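PDB 3FNR: arginine--tRNA ligase from Campylobacter jejuni, which catalyses the ATP-dependent joining of L-arginine to tRNA(Arg), yielding arginyl-tRNA(Arg), AMP and diphosphate. Local coordinates for residues Lys28-Ala39 / Leu66-Asn77. The protein carries 1 engineered substitution. Residues are numbered along the deposited sequence; the frame is centred on the assembly and turned at random.
Sequences KQESFLLEYVSA and LGYKFNTEYYVN. With SO4 (sulfate ion), chain B.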
ATOM      1  N   LYS A  28     -15.274  13.486   8.629  1.00 50.26           N
ATOM      2  CA  LYS A  28     -16.246  12.401   8.597  1.00 50.48           C
ATOM      3  C   LYS A  28     -16.393  11.789   9.984  1.00 54.51           C
ATOM      4  O   LYS A  28     -15.575  12.038  10.881  1.00 54.63           O
ATOM      5  CB  LYS A  28     -15.805  11.317   7.612  1.00 47.18           C
ATOM      6  CG  LYS A  28     -15.630  11.776   6.176  1.00 51.98           C
ATOM      7  CD  LYS A  28     -16.931  11.661   5.388  1.00 50.27           C
ATOM      8  CE  LYS A  28     -16.731  12.090   3.948  1.00 43.44           C
ATOM      9  NZ  LYS A  28     -16.563  13.561   3.831  1.00 40.91           N
ATOM     10  N   GLN A  29     -17.423  10.967  10.145  1.00 56.60           N
ATOM     11  CA  GLN A  29     -17.719  10.366  11.434  1.00 60.09           C
ATOM     12  C   GLN A  29     -17.100   8.976  11.603  1.00 59.14           C
ATOM     13  O   GLN A  29     -16.658   8.617  12.700  1.00 58.39           O
ATOM     14  CB  GLN A  29     -19.231  10.321  11.657  1.00 66.32           C
ATOM     15  CG  GLN A  29     -19.912  11.690  11.836  1.00 77.04           C
ATOM     16  CD  GLN A  29     -19.564  12.384  13.154  1.00 88.10           C
ATOM     17  OE1 GLN A  29     -19.499  13.613  13.218  1.00 95.22           O
ATOM     18  NE2 GLN A  29     -19.342  11.598  14.209  1.00 89.17           N
ATOM     19  N   GLU A  30     -17.073   8.205  10.517  1.00 53.09           N
ATOM     20  CA  GLU A  30     -16.540   6.851  10.531  1.00 50.81           C
ATOM     21  C   GLU A  30     -15.013   6.857  10.532  1.00 46.63           C
ATOM     22  O   GLU A  30     -14.395   7.545   9.725  1.00 46.23           O
ATOM     23  CB  GLU A  30     -17.062   6.073   9.329  1.00 47.73           C
ATOM     24  CG  GLU A  30     -16.891   4.566   9.458  1.00 60.66           C
ATOM     25  CD  GLU A  30     -17.549   3.790   8.326  1.00 64.11           C
ATOM     26  OE1 GLU A  30     -17.373   2.552   8.290  1.00 70.92           O
ATOM     27  OE2 GLU A  30     -18.237   4.409   7.475  1.00 71.07           O
ATOM     28  N   SER A  31     -14.417   6.095  11.450  1.00 44.92           N
ATOM     29  CA  SER A  31     -12.961   6.004  11.592  1.00 38.00           C
ATOM     30  C   SER A  31     -12.484   4.599  11.291  1.00 38.66           C
ATOM     31  O   SER A  31     -13.235   3.641  11.456  1.00 38.42           O
ATOM     32  CB  SER A  31     -12.548   6.362  13.009  1.00 38.55           C
ATOM     33  OG  SER A  31     -13.160   5.476  13.937  1.00 38.67           O
ATOM     34  N   PHE A  32     -11.229   4.466  10.864  1.00 34.09           N
ATOM     35  CA  PHE A  32     -10.709   3.165  10.454  1.00 33.89           C
ATOM     36  C   PHE A  32      -9.322   2.878  11.003  1.00 30.76           C
ATOM     37  O   PHE A  32      -8.501   3.786  11.172  1.00 27.81           O
ATOM     38  CB  PHE A  32     -10.638   3.059   8.928  1.00 34.33           C
ATOM     39  CG  PHE A  32     -11.944   3.295   8.223  1.00 30.60           C
ATOM     40  CD1 PHE A  32     -12.743   2.222   7.856  1.00 35.55           C
ATOM     41  CD2 PHE A  32     -12.371   4.584   7.918  1.00 32.50           C
ATOM     42  CE1 PHE A  32     -13.959   2.425   7.204  1.00 31.09           C
ATOM     43  CE2 PHE A  32     -13.580   4.800   7.276  1.00 31.76           C
ATOM     44  CZ  PHE A  32     -14.373   3.715   6.906  1.00 36.10           C
ATOM     45  N   LEU A  33      -9.059   1.601  11.258  1.00 30.77           N
ATOM     46  CA  LEU A  33      -7.708   1.132  11.512  1.00 30.72           C
ATOM     47  C   LEU A  33      -7.300   0.106  10.466  1.00 31.87           C
ATOM     48  O   LEU A  33      -7.829  -1.009  10.436  1.00 37.90           O
ATOM     49  CB  LEU A  33      -7.569   0.526  12.923  1.00 31.47           C
ATOM     50  CG  LEU A  33      -6.197  -0.083  13.286  1.00 35.76           C
ATOM     51  CD1 LEU A  33      -5.089   0.968  13.251  1.00 34.73           C
ATOM     52  CD2 LEU A  33      -6.236  -0.768  14.649  1.00 35.79           C
ATOM     53  N   LEU A  34      -6.331   0.473   9.630  1.00 33.97           N
ATOM     54  CA  LEU A  34      -5.812  -0.438   8.611  1.00 28.98           C
ATOM     55  C   LEU A  34      -4.504  -1.079   9.049  1.00 32.89           C
ATOM     56  O   LEU A  34      -3.525  -0.388   9.342  1.00 29.53           O
ATOM     57  CB  LEU A  34      -5.573   0.321   7.297  1.00 32.03           C
ATOM     58  CG  LEU A  34      -5.567  -0.274   5.880  1.00 37.05           C
ATOM     59  CD1 LEU A  34      -4.551   0.486   5.029  1.00 29.89           C
ATOM     60  CD2 LEU A  34      -5.321  -1.770   5.784  1.00 41.35           C
ATOM     61  N   GLU A  35      -4.472  -2.403   9.055  1.00 29.38           N
ATOM     62  CA  GLU A  35      -3.224  -3.102   9.269  1.00 36.42           C
ATOM     63  C   GLU A  35      -2.878  -3.796   7.979  1.00 37.28           C
ATOM     64  O   GLU A  35      -3.659  -4.609   7.479  1.00 37.13           O
ATOM     65  CB  GLU A  35      -3.327  -4.130  10.393  1.00 35.88           C
ATOM     66  CG  GLU A  35      -2.025  -4.915  10.608  1.00 35.14           C
ATOM     67  CD  GLU A  35      -2.242  -6.422  10.612  1.00 44.34           C
ATOM     68  OE1 GLU A  35      -3.311  -6.876  11.082  1.00 37.25           O
ATOM     69  OE2 GLU A  35      -1.347  -7.161  10.135  1.00 35.49           O
ATOM     70  N   TYR A  36      -1.711  -3.464   7.438  1.00 34.51           N
ATOM     71  CA  TYR A  36      -1.281  -4.027   6.170  1.00 36.13           C
ATOM     72  C   TYR A  36       0.227  -4.223   6.075  1.00 35.52           C
ATOM     73  O   TYR A  36       0.983  -3.730   6.916  1.00 34.26           O
ATOM     74  CB  TYR A  36      -1.841  -3.214   4.989  1.00 33.76           C
ATOM     75  CG  TYR A  36      -1.211  -1.850   4.722  1.00 33.21           C
ATOM     76  CD1 TYR A  36      -1.266  -0.815   5.664  1.00 28.63           C
ATOM     77  CD2 TYR A  36      -0.608  -1.585   3.499  1.00 35.95           C
ATOM     78  CE1 TYR A  36      -0.714   0.435   5.400  1.00 31.88           C
ATOM     79  CE2 TYR A  36      -0.042  -0.347   3.225  1.00 33.06           C
ATOM     80  CZ  TYR A  36      -0.101   0.657   4.172  1.00 35.67           C
ATOM     81  OH  TYR A  36       0.450   1.876   3.870  1.00 34.42           O
ATOM     82  N   VAL A  37       0.633  -4.937   5.023  1.00 32.95           N
ATOM     83  CA  VAL A  37       2.005  -5.387   4.772  1.00 33.12           C
ATOM     84  C   VAL A  37       2.401  -6.431   5.813  1.00 35.46           C
ATOM     85  O   VAL A  37       2.313  -7.626   5.528  1.00 41.12           O
ATOM     86  CB  VAL A  37       3.071  -4.232   4.634  1.00 32.72           C
ATOM     87  CG1 VAL A  37       4.381  -4.785   4.100  1.00 22.08           C
ATOM     88  CG2 VAL A  37       2.579  -3.124   3.697  1.00 30.52           C
ATOM     89  N   SER A  38       2.820  -5.978   7.000  1.00 36.82           N
ATOM     90  CA  SER A  38       3.152  -6.852   8.141  1.00 37.03           C
ATOM     91  C   SER A  38       4.020  -8.043   7.776  1.00 38.26           C
ATOM     92  O   SER A  38       3.730  -9.165   8.168  1.00 40.64           O
ATOM     93  CB  SER A  38       1.880  -7.354   8.833  1.00 36.43           C
ATOM     94  OG  SER A  38       1.133  -6.274   9.366  1.00 32.21           O
ATOM     95  N   ALA A  39       5.072  -7.800   7.003  1.00 39.76           N
ATOM     96  CA  ALA A  39       5.979  -8.860   6.593  1.00 39.37           C
ATOM     97  C   ALA A  39       6.945  -9.177   7.731  1.00 40.95           C
ATOM     98  O   ALA A  39       7.269  -8.300   8.539  1.00 36.25           O
ATOM     99  CB  ALA A  39       6.738  -8.440   5.364  1.00 41.00           C
ATOM    100  N   LEU A  66     -10.434  12.547   1.966  1.00 35.26           N
ATOM    101  CA  LEU A  66     -11.878  12.630   2.052  1.00 33.05           C
ATOM    102  C   LEU A  66     -12.395  12.979   3.450  1.00 35.59           C
ATOM    103  O   LEU A  66     -13.602  13.117   3.648  1.00 32.92           O
ATOM    104  CB  LEU A  66     -12.508  11.336   1.526  1.00 33.06           C
ATOM    105  CG  LEU A  66     -12.189  10.996   0.058  1.00 32.30           C
ATOM    106  CD1 LEU A  66     -12.722   9.634  -0.269  1.00 39.91           C
ATOM    107  CD2 LEU A  66     -12.746  12.040  -0.922  1.00 36.44           C
ATOM    108  N   GLY A  67     -11.483  13.131   4.407  1.00 35.65           N
ATOM    109  CA  GLY A  67     -11.840  13.589   5.743  1.00 35.13           C
ATOM    110  C   GLY A  67     -12.090  12.485   6.749  1.00 39.80           C
ATOM    111  O   GLY A  67     -12.614  12.742   7.836  1.00 36.06           O
ATOM    112  N   TYR A  68     -11.734  11.253   6.388  1.00 35.99           N
ATOM    113  CA  TYR A  68     -11.868  10.133   7.308  1.00 33.93           C
ATOM    114  C   TYR A  68     -10.658  10.083   8.240  1.00 41.14           C
ATOM    115  O   TYR A  68      -9.532  10.364   7.815  1.00 39.02           O
ATOM    116  CB  TYR A  68     -12.020   8.809   6.550  1.00 33.66           C
ATOM    117  CG  TYR A  68     -13.291   8.716   5.737  1.00 37.32           C
ATOM    118  CD1 TYR A  68     -13.314   9.115   4.402  1.00 37.97           C
ATOM    119  CD2 TYR A  68     -14.472   8.225   6.298  1.00 35.64           C
ATOM    120  CE1 TYR A  68     -14.484   9.040   3.647  1.00 44.65           C
ATOM    121  CE2 TYR A  68     -15.651   8.140   5.546  1.00 42.14           C
ATOM    122  CZ  TYR A  68     -15.644   8.555   4.221  1.00 41.89           C
ATOM    123  OH  TYR A  68     -16.788   8.491   3.460  1.00 42.21           O
ATOM    124  N   LYS A  69     -10.903   9.768   9.515  1.00 39.97           N
ATOM    125  CA  LYS A  69      -9.833   9.432  10.457  1.00 40.72           C
ATOM    126  C   LYS A  69      -9.386   8.031  10.100  1.00 34.58           C
ATOM    127  O   LYS A  69     -10.185   7.102  10.114  1.00 35.41           O
ATOM    128  CB  LYS A  69     -10.338   9.472  11.902  1.00 42.05           C
ATOM    129  CG  LYS A  69     -10.652  10.876  12.429  1.00 53.69           C
ATOM    130  CD  LYS A  69     -11.064  10.866  13.915  1.00 61.34           C
ATOM    131  CE  LYS A  69     -12.538  10.467  14.127  1.00 78.77           C
ATOM    132  NZ  LYS A  69     -13.516  11.391  13.465  1.00 83.43           N
ATOM    133  N   PHE A  70      -8.114   7.870   9.753  1.00 32.79           N
ATOM    134  CA  PHE A  70      -7.661   6.613   9.181  1.00 30.01           C
ATOM    135  C   PHE A  70      -6.235   6.344   9.640  1.00 36.94           C
ATOM    136  O   PHE A  70      -5.294   7.029   9.222  1.00 35.90           O
ATOM    137  CB  PHE A  70      -7.744   6.694   7.648  1.00 26.83           C
ATOM    138  CG  PHE A  70      -7.786   5.349   6.940  1.00 26.97           C
ATOM    139  CD1 PHE A  70      -8.994   4.812   6.511  1.00 30.94           C
ATOM    140  CD2 PHE A  70      -6.619   4.661   6.651  1.00 29.98           C
ATOM    141  CE1 PHE A  70      -9.038   3.598   5.827  1.00 33.29           C
ATOM    142  CE2 PHE A  70      -6.650   3.451   5.971  1.00 29.51           C
ATOM    143  CZ  PHE A  70      -7.860   2.911   5.564  1.00 34.20           C
ATOM    144  N   ASN A  71      -6.096   5.351  10.510  1.00 34.93           N
ATOM    145  CA  ASN A  71      -4.805   4.942  11.043  1.00 38.49           C
ATOM    146  C   ASN A  71      -4.235   3.717  10.367  1.00 32.93           C
ATOM    147  O   ASN A  71      -4.973   2.848   9.898  1.00 36.49           O
ATOM    148  CB  ASN A  71      -4.911   4.681  12.539  1.00 43.23           C
ATOM    149  CG  ASN A  71      -4.632   5.913  13.355  1.00 60.69           C
ATOM    150  OD1 ASN A  71      -5.506   6.759  13.542  1.00 63.46           O
ATOM    151  ND2 ASN A  71      -3.397   6.028  13.843  1.00 71.88           N
ATOM    152  N   THR A  72      -2.911   3.655  10.323  1.00 34.69           N
ATOM    153  CA  THR A  72      -2.201   2.523   9.742  1.00 36.84           C
ATOM    154  C   THR A  72      -1.240   1.888  10.736  1.00 37.42           C
ATOM    155  O   THR A  72      -0.615   2.583  11.554  1.00 35.15           O
ATOM    156  CB  THR A  72      -1.426   2.928   8.480  1.00 39.66           C
ATOM    157  OG1 THR A  72      -0.641   4.093   8.750  1.00 38.61           O
ATOM    158  CG2 THR A  72      -2.398   3.240   7.365  1.00 39.46           C
ATOM    159  N   GLU A  73      -1.109   0.567  10.632  1.00 33.17           N
ATOM    160  CA  GLU A  73      -0.331  -0.220  11.569  1.00 33.66           C
ATOM    161  C   GLU A  73       0.309  -1.433  10.889  1.00 35.80           C
ATOM    162  O   GLU A  73      -0.267  -2.036   9.977  1.00 38.54           O
ATOM    163  CB  GLU A  73      -1.202  -0.634  12.770  1.00 37.46           C
ATOM    164  CG  GLU A  73      -0.459  -1.251  13.952  1.00 37.23           C
ATOM    165  CD  GLU A  73      -1.270  -1.240  15.242  1.00 42.01           C
ATOM    166  OE1 GLU A  73      -1.701  -2.333  15.668  1.00 39.12           O
ATOM    167  OE2 GLU A  73      -1.464  -0.146  15.836  1.00 40.54           O
ATOM    168  N   TYR A  74       1.516  -1.763  11.334  1.00 31.15           N
ATOM    169  CA  TYR A  74       2.294  -2.878  10.815  1.00 34.46           C
ATOM    170  C   TYR A  74       2.591  -3.773  12.005  1.00 39.73           C
ATOM    171  O   TYR A  74       3.057  -3.301  13.045  1.00 39.12           O
ATOM    172  CB  TYR A  74       3.590  -2.335  10.208  1.00 31.89           C
ATOM    173  CG  TYR A  74       4.538  -3.320   9.541  1.00 28.42           C
ATOM    174  CD1 TYR A  74       5.222  -4.295  10.282  1.00 36.00           C
ATOM    175  CD2 TYR A  74       4.831  -3.211   8.180  1.00 26.84           C
ATOM    176  CE1 TYR A  74       6.117  -5.175   9.671  1.00 34.14           C
ATOM    177  CE2 TYR A  74       5.734  -4.081   7.562  1.00 34.41           C
ATOM    178  CZ  TYR A  74       6.370  -5.055   8.314  1.00 33.19           C
ATOM    179  OH  TYR A  74       7.254  -5.913   7.710  1.00 34.75           O
ATOM    180  N   TYR A  75       2.320  -5.062  11.845  1.00 39.72           N
ATOM    181  CA  TYR A  75       2.568  -6.033  12.887  1.00 42.05           C
ATOM    182  C   TYR A  75       3.906  -6.701  12.640  1.00 43.58           C
ATOM    183  O   TYR A  75       4.107  -7.321  11.591  1.00 42.73           O
ATOM    184  CB  TYR A  75       1.462  -7.089  12.886  1.00 42.04           C
ATOM    185  CG  TYR A  75       1.560  -8.098  14.001  1.00 36.49           C
ATOM    186  CD1 TYR A  75       1.182  -7.762  15.300  1.00 35.86           C
ATOM    187  CD2 TYR A  75       2.011  -9.393  13.760  1.00 44.73           C
ATOM    188  CE1 TYR A  75       1.258  -8.684  16.328  1.00 38.25           C
ATOM    189  CE2 TYR A  75       2.101 -10.322  14.786  1.00 42.79           C
ATOM    190  CZ  TYR A  75       1.718  -9.963  16.067  1.00 46.26           C
ATOM    191  OH  TYR A  75       1.777 -10.886  17.091  1.00 44.78           O
ATOM    192  N   VAL A  76       4.804  -6.581  13.617  1.00 44.68           N
ATOM    193  CA  VAL A  76       6.146  -7.163  13.541  1.00 47.01           C
ATOM    194  C   VAL A  76       6.176  -8.527  14.233  1.00 45.66           C
ATOM    195  O   VAL A  76       6.047  -8.606  15.446  1.00 48.15           O
ATOM    196  CB  VAL A  76       7.210  -6.228  14.186  1.00 47.37           C
ATOM    197  CG1 VAL A  76       8.595  -6.677  13.821  1.00 47.84           C
ATOM    198  CG2 VAL A  76       7.005  -4.773  13.762  1.00 45.29           C
ATOM    199  N   ASN A  77       6.336  -9.594  13.458  1.00 49.32           N
ATOM    200  CA  ASN A  77       6.429 -10.946  14.006  1.00 53.79           C
ATOM    201  C   ASN A  77       7.821 -11.176  14.570  1.00 54.78           C
ATOM    202  O   ASN A  77       8.617 -11.912  13.988  1.00 53.36           O
ATOM    203  CB  ASN A  77       6.139 -12.004  12.933  1.00 55.03           C
ATOM    204  CG  ASN A  77       4.662 -12.116  12.587  1.00 66.71           C
ATOM    205  OD1 ASN A  77       3.878 -12.685  13.344  1.00 69.54           O
ATOM    206  ND2 ASN A  77       4.282 -11.601  11.416  1.00 73.24           N
TER
HETATM  207  S   SO4 B   1     -18.164  16.214   1.654  0.50 47.29           S
HETATM  208  O1  SO4 B   1     -19.552  16.470   2.048  0.50 45.41           O
HETATM  209  O2  SO4 B   1     -17.308  16.470   2.801  0.50 29.85           O
HETATM  210  O3  SO4 B   1     -18.042  14.819   1.239  0.50 49.56           O
HETATM  211  O4  SO4 B   1     -17.762  17.082   0.555  0.50 39.89           O
HETATM  212  O   HOH W   1     -13.520   9.632  10.585  1.00 43.30           O
HETATM  213  O   HOH W   2       5.742  -9.201  10.782  1.00 56.10           O
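Strands 31-35 and 69-76 are the parallel partners of a beta-alpha-beta unit, crossed over by helix 50-65, in the Rossmann-type catalytic domain of this class I synthetase; the chain leads from the first strand through a short turn into the HIGH motif, which begins at A39. F32 and L34 pair with F70 and T72 on one face, where L34, F70 and T72 touch helix 50-65. There CB of F32 lies 3.4 Å from CD1 of F70, whose CE2 is met by CB of L34, while CD2 of Y68 comes in at the edge of the F32 ring, completing an aromatic cluster. In the ladder, F32 and L34 each bond through both N and O, L34 N reaching N71 O at 2.7 Å. On the other face, E35 and E73 reach separate partners, K230 for the first and R233 with Y226 for the second.

At the N-terminal end, K28 lays its chain across Y68. Bends at chi2 (-89°) and chi4 (-72°) carry K28 NZ past the ring to L66 O (3.0 Å) and to a sulfate ion probably taken up from the crystallisation liquor.

Beyond the strands, the S38 hydroxyl donates to E35 OE2 and accepts from Y75 N at 3.0 Å, a nearly straight bond (171°) that ties the turn before A39 to the second strand. Y74 OH donates to A39 O at a short 2.5 Å, and CA of S38 sits over the Y74 ring, 3.6 Å from its centroid.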